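Long-range contacts in Lin0012 protein (Listeria innocua, PDB 3K17), which probably phosphorylates phosphomevalonate with ATP, a step of the mevalonate pathway to isopentenyl diphosphate, as a kinase of the GHMP family: residues Y38-L43 against V102-L107; E95-K100 against T133-E138; A123-I128 against K146-S151; I139-K144 against S166-G171. One frame throughout, in Å; residues are numbered along the deposited sequence.

How the interactions relate
Helix 119-135 links interactions 1 and 3: I39 and L41 of the strand pair pack on A123, A126 and V127, and another side of the helix packs on helix 141-156. Interaction 3 is wholly buried, with small aliphatic groups and one bridging water. Interaction 1, partly buried, relies on backbone hydrogen bonds. Interactions 2 and 4 are surface contacts built on an aromatic ring, one covered over its face by leucine, the other by selenomethionine. Interaction 2 lies at the far end of helix 119-135, touching interaction 1 through L43, while interaction 4 adjoins interaction 3, sharing helix 141-156 and joining it to helix 162-169.

Interaction 1: Y38-L43 against V102-L107; sequences YITLTL and VIETEL
I39 lays its two branches over I103 and L107: CG2 meets CG2 of I103 at 3.8 Å, while CG1 lies 3.8 Å from CD1 of L107, I39 and L107 crossing at about a right angle. L41 extends this apolar face, its CG 3.7 Å from CG1 of I103. The underlying strands run antiparallel, with I39-T105 and L41-I103 as non-hydrogen-bonded pairs and T40-E104 and T42-V102 as hydrogen-bonded ones. The bond from E104 N to T40 O (2.8 Å) is received in the carbonyl plane. On the other face T40 and E104 lie side by side, and a water bonded to T42 OG1 (2.6 Å) sits close to the carboxylate of E104. This water can donate to V102 O or E104 OE1, each 2.8 Å away, but with further acceptors nearby not every such bond can form at once. Where strand 99-105 ends, E106 takes over the pairing with its side chain: OE1 accepts from Y38 N at 2.8 Å, nearly straight (165°), on the anti side of the carboxylate and somewhat out of its plane, and also lies in plane at the edge of the tyrosine ring. The matching backbone bond from E106 N to Y38 O is weak. L107 N to T105 OG1 forms an ST turn just before L107, whose CD1 lies beside I39. In the mixed sheet, strand 37-45 pairs on its other edge with strand 7-18, strand 99-105 pairs in parallel with strand 50-52, and I39 and L41 face helix 119-135.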
loop_
_atom_site.group_PDB
_atom_site.type_symbol
_atom_site.label_atom_id
_atom_site.label_comp_id
_atom_site.label_asym_id
_atom_site.label_seq_id
_atom_site.Cartn_x
_atom_site.Cartn_y
_atom_site.Cartn_z
ATOM N N TYR A 38 -10.360 39.435 12.021
ATOM C CA TYR A 38 -11.290 38.525 11.387
ATOM C C TYR A 38 -10.862 37.622 10.245
ATOM O O TYR A 38 -9.857 37.834 9.560
ATOM C CB TYR A 38 -12.478 39.346 10.866
ATOM C CG TYR A 38 -13.149 40.205 11.915
ATOM C CD1 TYR A 38 -14.309 39.769 12.554
ATOM C CD2 TYR A 38 -12.587 41.422 12.316
ATOM C CE1 TYR A 38 -14.893 40.503 13.560
ATOM C CE2 TYR A 38 -13.168 42.177 13.342
ATOM C CZ TYR A 38 -14.324 41.702 13.956
ATOM O OH TYR A 38 -14.923 42.407 14.968
ATOM N N ILE A 39 -11.689 36.605 10.061
ATOM C CA ILE A 39 -11.578 35.704 8.946
ATOM C C ILE A 39 -12.762 36.256 8.153
ATOM O O ILE A 39 -13.817 36.550 8.736
ATOM C CB ILE A 39 -11.825 34.236 9.360
ATOM C CG1 ILE A 39 -10.475 33.585 9.705
ATOM C CG2 ILE A 39 -12.552 33.490 8.239
ATOM C CD1 ILE A 39 -10.555 32.154 10.139
ATOM N N THR A 40 -12.584 36.453 6.851
ATOM C CA THR A 40 -13.658 36.980 6.015
ATOM C C THR A 40 -14.013 35.977 4.929
ATOM O O THR A 40 -13.152 35.559 4.158
ATOM C CB THR A 40 -13.241 38.305 5.338
ATOM O OG1 THR A 40 -12.920 39.269 6.343
ATOM C CG2 THR A 40 -14.371 38.849 4.472
ATOM N N LEU A 41 -15.278 35.579 4.880
ATOM C CA LEU A 41 -15.729 34.636 3.864
ATOM C C LEU A 41 -16.717 35.355 2.938
ATOM O O LEU A 41 -17.765 35.829 3.383
ATOM C CB LEU A 41 -16.397 33.418 4.528
ATOM C CG LEU A 41 -16.654 32.223 3.603
ATOM C CD1 LEU A 41 -16.885 30.970 4.419
ATOM C CD2 LEU A 41 -17.852 32.510 2.691
ATOM N N THR A 42 -16.364 35.454 1.658
ATOM C CA THR A 42 -17.223 36.105 0.671
ATOM C C THR A 42 -17.879 35.024 -0.188
ATOM O O THR A 42 -17.192 34.191 -0.793
ATOM C CB THR A 42 -16.402 37.081 -0.201
ATOM O OG1 THR A 42 -15.755 38.039 0.649
ATOM C CG2 THR A 42 -17.303 37.824 -1.185
ATOM N N LEU A 43 -19.208 35.025 -0.220
ATOM C CA LEU A 43 -19.966 34.028 -0.971
ATOM C C LEU A 43 -20.809 34.640 -2.076
ATOM O O LEU A 43 -21.391 35.711 -1.910
ATOM C CB LEU A 43 -20.872 33.233 -0.022
ATOM C CG LEU A 43 -21.877 32.233 -0.613
ATOM C CD1 LEU A 43 -22.272 31.238 0.455
ATOM C CD2 LEU A 43 -23.121 32.959 -1.152
ATOM N N VAL A 102 -14.827 32.488 -0.866
ATOM C CA VAL A 102 -13.436 32.894 -0.720
ATOM C C VAL A 102 -13.149 33.309 0.713
ATOM O O VAL A 102 -13.760 34.246 1.231
ATOM C CB VAL A 102 -13.104 34.086 -1.642
ATOM C CG1 VAL A 102 -11.676 34.559 -1.389
ATOM C CG2 VAL A 102 -13.287 33.678 -3.104
ATOM N N ILE A 103 -12.218 32.609 1.352
ATOM C CA ILE A 103 -11.853 32.919 2.724
ATOM C C ILE A 103 -10.524 33.657 2.810
ATOM O O ILE A 103 -9.522 33.226 2.229
ATOM C CB ILE A 103 -11.766 31.635 3.574
ATOM C CG1 ILE A 103 -13.138 30.952 3.615
ATOM C CG2 ILE A 103 -11.265 31.972 4.986
ATOM C CD1 ILE A 103 -13.183 29.681 4.452
ATOM N N GLU A 104 -10.529 34.774 3.531
ATOM C CA GLU A 104 -9.329 35.578 3.745
ATOM C C GLU A 104 -9.130 35.624 5.253
ATOM O O GLU A 104 -10.076 35.392 6.003
ATOM C CB GLU A 104 -9.522 37.005 3.225
ATOM C CG GLU A 104 -9.788 37.128 1.735
ATOM C CD GLU A 104 -10.279 38.526 1.359
ATOM O OE1 GLU A 104 -11.410 38.904 1.760
ATOM O OE2 GLU A 104 -9.528 39.251 0.673
ATOM N N THR A 105 -7.921 35.947 5.701
ATOM C CA THR A 105 -7.663 36.003 7.138
ATOM C C THR A 105 -6.806 37.172 7.623
ATOM O O THR A 105 -5.959 37.682 6.892
ATOM C CB THR A 105 -6.986 34.707 7.618
ATOM O OG1 THR A 105 -6.677 34.816 9.012
ATOM C CG2 THR A 105 -5.692 34.455 6.828
ATOM N N GLU A 106 -7.042 37.573 8.872
ATOM C CA GLU A 106 -6.293 38.637 9.535
ATOM C C GLU A 106 -5.786 38.013 10.831
ATOM O O GLU A 106 -5.268 38.702 11.706
ATOM C CB GLU A 106 -7.193 39.828 9.905
ATOM C CG GLU A 106 -8.118 40.345 8.810
ATOM C CD GLU A 106 -8.948 41.559 9.273
ATOM O OE1 GLU A 106 -9.385 41.590 10.448
ATOM O OE2 GLU A 106 -9.168 42.474 8.454
ATOM N N LEU A 107 -5.949 36.702 10.960
ATOM C CA LEU A 107 -5.527 36.022 12.182
ATOM C C LEU A 107 -4.070 35.586 12.120
ATOM O O LEU A 107 -3.625 34.755 12.914
ATOM C CB LEU A 107 -6.428 34.817 12.457
ATOM C CG LEU A 107 -7.932 35.115 12.509
ATOM C CD1 LEU A 107 -8.661 33.920 13.076
ATOM C CD2 LEU A 107 -8.193 36.352 13.382
HETATM O O HOH W 1 -13.473 37.014 1.414
#

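Interaction 2: E95-K100 against T133-E138; sequences ELTPVK and TKFYPE
F135, the last residue of helix 119-135, directs its CB toward the segment 95-100, and with CG anti to the carbonyl carbon (chi1 -63°) the ring is carried in among L96, T97 and V99. CD1 comes nearest to the backbone oxygen of E95. Next along the ring, CE1 meets T97 OG1 at 3.2 Å, an in-plane approach to the ring edge. L96 CD2 lies over one face, nearest CE2 (4.0 Å) and 17° off the ring normal from the centroid, a CH-pi contact in which the leucine crosses the aromatic side chain at about a right angle. The tip, CZ, is 3.5 Å from T97 OG1, 3.6 Å from T97 O and 3.9 Å from CG1 of V99, which arrives from the opposite direction. The face away from L96 is covered from within the helix by K134, whose CG lies 3.5 Å above the ring plane. Beyond that, the lysine chain runs past V99, and its NZ forms a salt bridge with D45. L89 of helix 76-91 touches both F135 and L96; within the GHMP kinase N-terminal domain, the ring sits where that helix, the C-terminal end of helix 119-135 and the start of strand 99-105 meet. Consistent with the ring's polarity, aliphatic groups lie over its two electron-rich faces, whereas T97 OG1 lies in plane at the hydrogen-bearing edge. Dispersion, probably with a weak electrostatic contribution, holds the contact, without any conventional hydrogen bond between the segments.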
loop_
_atom_site.group_PDB
_atom_site.type_symbol
_atom_site.label_atom_id
_atom_site.label_comp_id
_atom_site.label_asym_id
_atom_site.label_seq_id
_atom_site.Cartn_x
_atom_site.Cartn_y
_atom_site.Cartn_z
ATOM N N GLU A 95 -32.592 22.878 -1.219
ATOM C CA GLU A 95 -31.814 22.549 -2.404
ATOM C C GLU A 95 -30.549 23.385 -2.499
ATOM O O GLU A 95 -30.596 24.616 -2.511
ATOM C CB GLU A 95 -32.627 22.760 -3.683
ATOM C CG GLU A 95 -31.816 22.485 -4.949
ATOM C CD GLU A 95 -32.544 22.875 -6.228
ATOM O OE1 GLU A 95 -32.905 24.063 -6.382
ATOM O OE2 GLU A 95 -32.751 21.991 -7.085
ATOM N N LEU A 96 -29.412 22.709 -2.572
ATOM C CA LEU A 96 -28.152 23.413 -2.695
ATOM C C LEU A 96 -27.961 23.890 -4.128
ATOM O O LEU A 96 -28.302 23.185 -5.085
ATOM C CB LEU A 96 -27.000 22.501 -2.286
ATOM C CG LEU A 96 -26.920 22.351 -0.767
ATOM C CD1 LEU A 96 -26.346 21.003 -0.405
ATOM C CD2 LEU A 96 -26.085 23.486 -0.199
ATOM N N THR A 97 -27.444 25.103 -4.267
ATOM C CA THR A 97 -27.173 25.663 -5.575
ATOM C C THR A 97 -25.692 26.005 -5.573
ATOM O O THR A 97 -25.114 26.259 -4.518
ATOM C CB THR A 97 -28.023 26.920 -5.836
ATOM O OG1 THR A 97 -27.811 27.871 -4.788
ATOM C CG2 THR A 97 -29.509 26.545 -5.890
ATOM N N PRO A 98 -25.051 25.997 -6.752
ATOM C CA PRO A 98 -23.621 26.307 -6.841
ATOM C C PRO A 98 -23.208 27.669 -6.305
ATOM O O PRO A 98 -23.812 28.685 -6.636
ATOM C CB PRO A 98 -23.320 26.139 -8.335
ATOM C CG PRO A 98 -24.656 26.407 -8.995
ATOM C CD PRO A 98 -25.609 25.686 -8.080
ATOM N N VAL A 99 -22.179 27.682 -5.460
ATOM C CA VAL A 99 -21.674 28.931 -4.896
ATOM C C VAL A 99 -20.151 28.980 -4.845
ATOM O O VAL A 99 -19.480 27.948 -4.742
ATOM C CB VAL A 99 -22.189 29.174 -3.453
ATOM C CG1 VAL A 99 -23.709 29.239 -3.440
ATOM C CG2 VAL A 99 -21.680 28.086 -2.526
ATOM N N LYS A 100 -19.617 30.194 -4.921
ATOM C CA LYS A 100 -18.183 30.419 -4.841
ATOM C C LYS A 100 -17.931 31.061 -3.486
ATOM O O LYS A 100 -18.593 32.034 -3.129
ATOM C CB LYS A 100 -17.720 31.357 -5.953
ATOM C CG LYS A 100 -16.306 31.901 -5.773
ATOM C CD LYS A 100 -15.919 32.815 -6.935
ATOM C CE LYS A 100 -14.577 33.487 -6.682
ATOM N NZ LYS A 100 -14.130 34.345 -7.812
ATOM N N THR A 133 -26.817 31.534 6.178
ATOM C CA THR A 133 -27.365 32.826 5.777
ATOM C C THR A 133 -27.882 32.723 4.341
ATOM O O THR A 133 -28.930 33.272 4.000
ATOM C CB THR A 133 -26.300 33.949 5.843
ATOM O OG1 THR A 133 -25.843 34.106 7.190
ATOM C CG2 THR A 133 -26.892 35.279 5.373
ATOM N N LYS A 134 -27.149 31.987 3.516
ATOM C CA LYS A 134 -27.490 31.796 2.113
ATOM C C LYS A 134 -28.639 30.824 1.835
ATOM O O LYS A 134 -29.454 31.072 0.948
ATOM C CB LYS A 134 -26.244 31.320 1.353
ATOM C CG LYS A 134 -26.476 30.947 -0.101
ATOM C CD LYS A 134 -26.833 32.163 -0.949
ATOM C CE LYS A 134 -26.968 31.779 -2.418
ATOM N NZ LYS A 134 -27.321 32.949 -3.271
ATOM N N PHE A 135 -28.717 29.730 2.589
ATOM C CA PHE A 135 -29.743 28.717 2.335
ATOM C C PHE A 135 -30.820 28.475 3.396
ATOM O O PHE A 135 -31.858 27.900 3.086
ATOM C CB PHE A 135 -29.067 27.373 2.034
ATOM C CG PHE A 135 -28.210 27.380 0.794
ATOM C CD1 PHE A 135 -28.791 27.350 -0.471
ATOM C CD2 PHE A 135 -26.818 27.432 0.893
ATOM C CE1 PHE A 135 -28.002 27.375 -1.622
ATOM C CE2 PHE A 135 -26.016 27.457 -0.254
ATOM C CZ PHE A 135 -26.608 27.428 -1.510
ATOM N N TYR A 136 -30.578 28.898 4.629
ATOM C CA TYR A 136 -31.531 28.663 5.714
ATOM C C TYR A 136 -31.271 29.693 6.814
ATOM O O TYR A 136 -30.984 29.340 7.957
ATOM C CB TYR A 136 -31.316 27.242 6.248
ATOM C CG TYR A 136 -32.369 26.718 7.197
ATOM C CD1 TYR A 136 -33.683 26.519 6.776
ATOM C CD2 TYR A 136 -32.039 26.380 8.505
ATOM C CE1 TYR A 136 -34.647 25.989 7.643
ATOM C CE2 TYR A 136 -32.986 25.853 9.376
ATOM C CZ TYR A 136 -34.288 25.662 8.942
ATOM O OH TYR A 136 -35.225 25.157 9.813
ATOM N N PRO A 137 -31.396 30.988 6.476
ATOM C CA PRO A 137 -31.176 32.116 7.386
ATOM C C PRO A 137 -31.957 32.167 8.695
ATOM O O PRO A 137 -31.496 32.782 9.662
ATOM C CB PRO A 137 -31.445 33.332 6.499
ATOM C CG PRO A 137 -32.467 32.824 5.534
ATOM C CD PRO A 137 -31.940 31.455 5.185
ATOM N N GLU A 138 -33.122 31.527 8.743
ATOM C CA GLU A 138 -33.926 31.555 9.961
ATOM C C GLU A 138 -33.351 30.703 11.095
ATOM O O GLU A 138 -33.705 30.898 12.259
ATOM C CB GLU A 138 -35.360 31.094 9.671
ATOM C CG GLU A 138 -35.467 29.663 9.166
ATOM C CD GLU A 138 -35.745 29.585 7.671
ATOM O OE1 GLU A 138 -34.979 30.184 6.878
ATOM O OE2 GLU A 138 -36.736 28.917 7.294
#

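Interaction 3: A123-I128 against K146-S151; sequences ATVAVI and KLAALS
Aliphatic contacts carry most of this helix crossing, and A148 is at their centre: its CB is 4.0 Å from T124 CG2 and 4.0 Å from I128 CG1, with V125 CG2 a little farther off. I128 spans two residues of the partner, for its CD1 goes on to L147 CB at 4.1 Å, the side chains crossing obliquely. Methyl against polar group is the second kind. T124 CG2, anti to the backbone N, lies 3.6 Å from the carbonyl oxygen of A148 and also meets S151. The third kind is water-mediated: one water donates to T124 OG1 at 2.9 Å and hydrogen-bonds S151 OG at 2.6 Å, joining two buried hydroxyls that do not meet directly. T124 OG1 also bonds to S120 O of its own helix. The two short helical axes approach to 9.3 Å at 137°, and the small alanine lets the backbones come near, CA of V125 and CA of A148 being 5.8 Å apart. Helix 119-135 follows the glycine- and serine-rich loop that in GHMP kinases binds ATP phosphates. Here it lies between strand 37-45 and helix 141-156, with helices 76-91 and 162-169 along its flanks and helix 192-197 beyond L147.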
loop_
_atom_site.group_PDB
_atom_site.type_symbol
_atom_site.label_atom_id
_atom_site.label_comp_id
_atom_site.label_asym_id
_atom_site.label_seq_id
_atom_site.Cartn_x
_atom_site.Cartn_y
_atom_site.Cartn_z
ATOM N N ALA A 123 -12.698 29.712 10.886
ATOM C CA ALA A 123 -12.977 29.305 9.516
ATOM C C ALA A 123 -14.233 28.437 9.494
ATOM O O ALA A 123 -15.110 28.597 8.638
ATOM C CB ALA A 123 -11.779 28.528 8.944
ATOM N N THR A 124 -14.308 27.504 10.433
ATOM C CA THR A 124 -15.463 26.623 10.526
ATOM C C THR A 124 -16.749 27.457 10.698
ATOM O O THR A 124 -17.743 27.256 9.994
ATOM C CB THR A 124 -15.316 25.668 11.722
ATOM O OG1 THR A 124 -14.147 24.861 11.543
ATOM C CG2 THR A 124 -16.531 24.756 11.835
ATOM N N VAL A 125 -16.715 28.392 11.635
ATOM C CA VAL A 125 -17.871 29.251 11.910
ATOM C C VAL A 125 -18.235 30.119 10.703
ATOM O O VAL A 125 -19.413 30.368 10.453
ATOM C CB VAL A 125 -17.604 30.145 13.158
ATOM C CG1 VAL A 125 -18.680 31.225 13.304
ATOM C CG2 VAL A 125 -17.589 29.268 14.414
ATOM N N ALA A 126 -17.233 30.564 9.945
ATOM C CA ALA A 126 -17.485 31.386 8.769
ATOM C C ALA A 126 -18.250 30.578 7.715
ATOM O O ALA A 126 -19.199 31.079 7.098
ATOM C CB ALA A 126 -16.161 31.911 8.185
ATOM N N VAL A 127 -17.840 29.328 7.511
ATOM C CA VAL A 127 -18.510 28.475 6.542
ATOM C C VAL A 127 -19.964 28.216 6.964
ATOM O O VAL A 127 -20.890 28.363 6.157
ATOM C CB VAL A 127 -17.766 27.120 6.386
ATOM C CG1 VAL A 127 -18.625 26.122 5.595
ATOM C CG2 VAL A 127 -16.422 27.351 5.672
ATOM N N ILE A 128 -20.167 27.842 8.224
ATOM C CA ILE A 128 -21.521 27.554 8.696
ATOM C C ILE A 128 -22.405 28.793 8.557
ATOM O O ILE A 128 -23.520 28.711 8.037
ATOM C CB ILE A 128 -21.518 27.070 10.168
ATOM C CG1 ILE A 128 -20.748 25.740 10.282
ATOM C CG2 ILE A 128 -22.967 26.923 10.684
ATOM C CD1 ILE A 128 -21.287 24.614 9.413
ATOM N N LYS A 146 -23.955 24.151 17.100
ATOM C CA LYS A 146 -23.922 22.693 17.102
ATOM C C LYS A 146 -23.318 22.129 15.812
ATOM O O LYS A 146 -22.551 21.177 15.851
ATOM C CB LYS A 146 -25.335 22.123 17.296
ATOM C CG LYS A 146 -25.946 22.363 18.673
ATOM C CD LYS A 146 -27.330 21.734 18.738
ATOM C CE LYS A 146 -28.017 21.977 20.074
ATOM N NZ LYS A 146 -29.379 21.360 20.088
ATOM N N LEU A 147 -23.687 22.696 14.671
ATOM C CA LEU A 147 -23.133 22.235 13.402
ATOM C C LEU A 147 -21.622 22.489 13.413
ATOM O O LEU A 147 -20.832 21.599 13.120
ATOM C CB LEU A 147 -23.774 22.987 12.233
ATOM C CG LEU A 147 -25.250 22.702 11.940
ATOM C CD1 LEU A 147 -25.768 23.702 10.915
ATOM C CD2 LEU A 147 -25.417 21.268 11.434
ATOM N N ALA A 148 -21.234 23.709 13.778
ATOM C CA ALA A 148 -19.831 24.097 13.823
ATOM C C ALA A 148 -19.031 23.279 14.834
ATOM O O ALA A 148 -17.872 22.915 14.578
ATOM C CB ALA A 148 -19.716 25.589 14.140
ATOM N N ALA A 149 -19.643 22.991 15.980
ATOM C CA ALA A 149 -18.986 22.218 17.028
ATOM C C ALA A 149 -18.764 20.756 16.624
ATOM O O ALA A 149 -17.686 20.199 16.860
ATOM C CB ALA A 149 -19.800 22.283 18.320
ATOM N N LEU A 150 -19.784 20.132 16.038
ATOM C CA LEU A 150 -19.659 18.744 15.593
ATOM C C LEU A 150 -18.570 18.670 14.529
ATOM O O LEU A 150 -17.727 17.783 14.554
ATOM C CB LEU A 150 -20.969 18.238 14.986
ATOM C CG LEU A 150 -22.131 17.922 15.931
ATOM C CD1 LEU A 150 -23.346 17.463 15.135
ATOM C CD2 LEU A 150 -21.701 16.835 16.907
ATOM N N SER A 151 -18.607 19.609 13.590
ATOM C CA SER A 151 -17.627 19.654 12.509
ATOM C C SER A 151 -16.209 19.736 13.059
ATOM O O SER A 151 -15.356 18.903 12.749
ATOM C CB SER A 151 -17.887 20.870 11.607
ATOM O OG SER A 151 -16.930 20.955 10.556
HETATM O O HOH W 2 -14.607 22.127 10.864
#

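Interaction 4: I139-K144 against S166-G171; sequences ISMLKK and SCMYGG
S140 O accepts from K144 N at 3.2 Å and weakly from K143 N, and S140 OG caps K143 N (3.1 Å, 151°), opening helix 141-156 at the N-cap just where M141 meets M168 and Y169. M141 and M168 are selenomethionines, selenium standing for the sulfur of methionine. The selenium of M141 lies over the centre of the Y169 ring, 3.7 Å from the centroid and 4° off the normal, a face-on Met-aromatic contact that the native sulfur would probably make too. CG of M141, anti to the backbone N, covers the same ring as a CH-pi partner and also touches CG of M168 at 3.8 Å, the two side chains sliding past each other in opposite directions. The chain of M168 then bends at chi2 and chi3 (77° for the latter), which lodges CE beside K144, 3.5 Å from K144 CB and 3.4 Å from K144 O. The hydroxyl of Y169 reaches the start of the helix, with OH 3.8 Å from L142 CA. Between these segments the contact is therefore dispersive, passing from a ring face at the surface to the buried M168; no polar bond joins them, K144 NZ going to N129 of helix 119-135 and K143 NZ to M196 O.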
loop_
_atom_site.group_PDB
_atom_site.type_symbol
_atom_site.label_atom_id
_atom_site.label_comp_id
_atom_site.label_asym_id
_atom_site.label_seq_id
_atom_site.Cartn_x
_atom_site.Cartn_y
_atom_site.Cartn_z
ATOM N N ILE A 139 -32.464 29.769 10.759
ATOM C CA ILE A 139 -31.873 28.881 11.760
ATOM C C ILE A 139 -31.341 29.638 12.975
ATOM O O ILE A 139 -30.843 30.751 12.855
ATOM C CB ILE A 139 -30.731 28.028 11.147
ATOM C CG1 ILE A 139 -30.367 26.891 12.104
ATOM C CG2 ILE A 139 -29.516 28.907 10.848
ATOM C CD1 ILE A 139 -29.256 25.984 11.595
ATOM N N SER A 140 -31.449 29.024 14.147
ATOM C CA SER A 140 -30.995 29.656 15.381
ATOM C C SER A 140 -29.480 29.639 15.511
ATOM O O SER A 140 -28.804 28.788 14.925
ATOM C CB SER A 140 -31.585 28.939 16.590
ATOM O OG SER A 140 -31.054 27.632 16.693
HETATM N N MSE A 141 -28.949 30.571 16.295
HETATM C CA MSE A 141 -27.507 30.632 16.490
HETATM C C MSE A 141 -27.011 29.394 17.227
HETATM O O MSE A 141 -25.894 28.927 16.991
HETATM C CB MSE A 141 -27.106 31.872 17.284
HETATM C CG MSE A 141 -25.593 32.030 17.385
HETATM SE SE MSE A 141 -25.065 33.699 18.164
HETATM C CE MSE A 141 -25.897 34.882 16.868
ATOM N N LEU A 142 -27.841 28.860 18.119
ATOM C CA LEU A 142 -27.451 27.678 18.878
ATOM C C LEU A 142 -27.335 26.452 17.975
ATOM O O LEU A 142 -26.466 25.607 18.181
ATOM C CB LEU A 142 -28.450 27.403 20.000
ATOM C CG LEU A 142 -28.240 26.097 20.766
ATOM C CD1 LEU A 142 -26.828 26.056 21.353
ATOM C CD2 LEU A 142 -29.294 25.981 21.872
ATOM N N LYS A 143 -28.214 26.342 16.987
ATOM C CA LYS A 143 -28.144 25.211 16.075
ATOM C C LYS A 143 -26.876 25.355 15.221
ATOM O O LYS A 143 -26.210 24.365 14.923
ATOM C CB LYS A 143 -29.391 25.142 15.186
ATOM C CG LYS A 143 -30.668 24.753 15.929
ATOM C CD LYS A 143 -31.856 24.623 14.969
ATOM C CE LYS A 143 -33.180 24.385 15.703
ATOM N NZ LYS A 143 -33.266 23.045 16.351
ATOM N N LYS A 144 -26.540 26.583 14.840
ATOM C CA LYS A 144 -25.333 26.814 14.050
ATOM C C LYS A 144 -24.103 26.449 14.885
ATOM O O LYS A 144 -23.134 25.892 14.371
ATOM C CB LYS A 144 -25.269 28.270 13.581
ATOM C CG LYS A 144 -26.414 28.626 12.637
ATOM C CD LYS A 144 -26.206 29.937 11.894
ATOM C CE LYS A 144 -26.316 31.141 12.818
ATOM N NZ LYS A 144 -26.142 32.409 12.060
ATOM N N SER A 166 -16.996 31.190 20.987
ATOM C CA SER A 166 -16.549 32.569 20.983
ATOM C C SER A 166 -16.597 33.187 19.593
ATOM O O SER A 166 -17.046 34.321 19.439
ATOM C CB SER A 166 -15.134 32.655 21.562
ATOM O OG SER A 166 -14.654 33.985 21.516
ATOM N N CYS A 167 -16.133 32.451 18.578
ATOM C CA CYS A 167 -16.147 32.963 17.205
ATOM C C CYS A 167 -17.581 33.161 16.698
ATOM O O CYS A 167 -17.876 34.125 15.992
ATOM C CB CYS A 167 -15.401 31.998 16.274
ATOM S SG CYS A 167 -13.631 31.878 16.656
HETATM N N MSE A 168 -18.463 32.246 17.077
HETATM C CA MSE A 168 -19.867 32.299 16.666
HETATM C C MSE A 168 -20.662 33.427 17.347
HETATM O O MSE A 168 -21.385 34.171 16.686
HETATM C CB MSE A 168 -20.524 30.951 16.970
HETATM C CG MSE A 168 -22.016 30.865 16.689
HETATM SE SE MSE A 168 -22.405 30.898 14.803
HETATM C CE MSE A 168 -21.908 29.056 14.387
ATOM N N TYR A 169 -20.505 33.548 18.662
ATOM C CA TYR A 169 -21.240 34.536 19.458
ATOM C C TYR A 169 -20.649 35.937 19.540
ATOM O O TYR A 169 -21.382 36.905 19.742
ATOM C CB TYR A 169 -21.446 34.005 20.886
ATOM C CG TYR A 169 -22.503 32.934 20.986
ATOM C CD1 TYR A 169 -22.363 31.723 20.310
ATOM C CD2 TYR A 169 -23.674 33.151 21.711
ATOM C CE1 TYR A 169 -23.366 30.759 20.344
ATOM C CE2 TYR A 169 -24.682 32.195 21.754
ATOM C CZ TYR A 169 -24.526 31.006 21.069
ATOM O OH TYR A 169 -25.536 30.072 21.084
ATOM N N GLY A 170 -19.334 36.057 19.377
ATOM C CA GLY A 170 -18.712 37.368 19.479
ATOM C C GLY A 170 -18.728 37.836 20.930
ATOM O O GLY A 170 -19.114 37.088 21.831
ATOM N N GLY A 171 -18.297 39.071 21.159
ATOM C CA GLY A 171 -18.269 39.615 22.506
ATOM C C GLY A 171 -17.538 38.763 23.526
ATOM O O GLY A 171 -16.598 38.033 23.192
#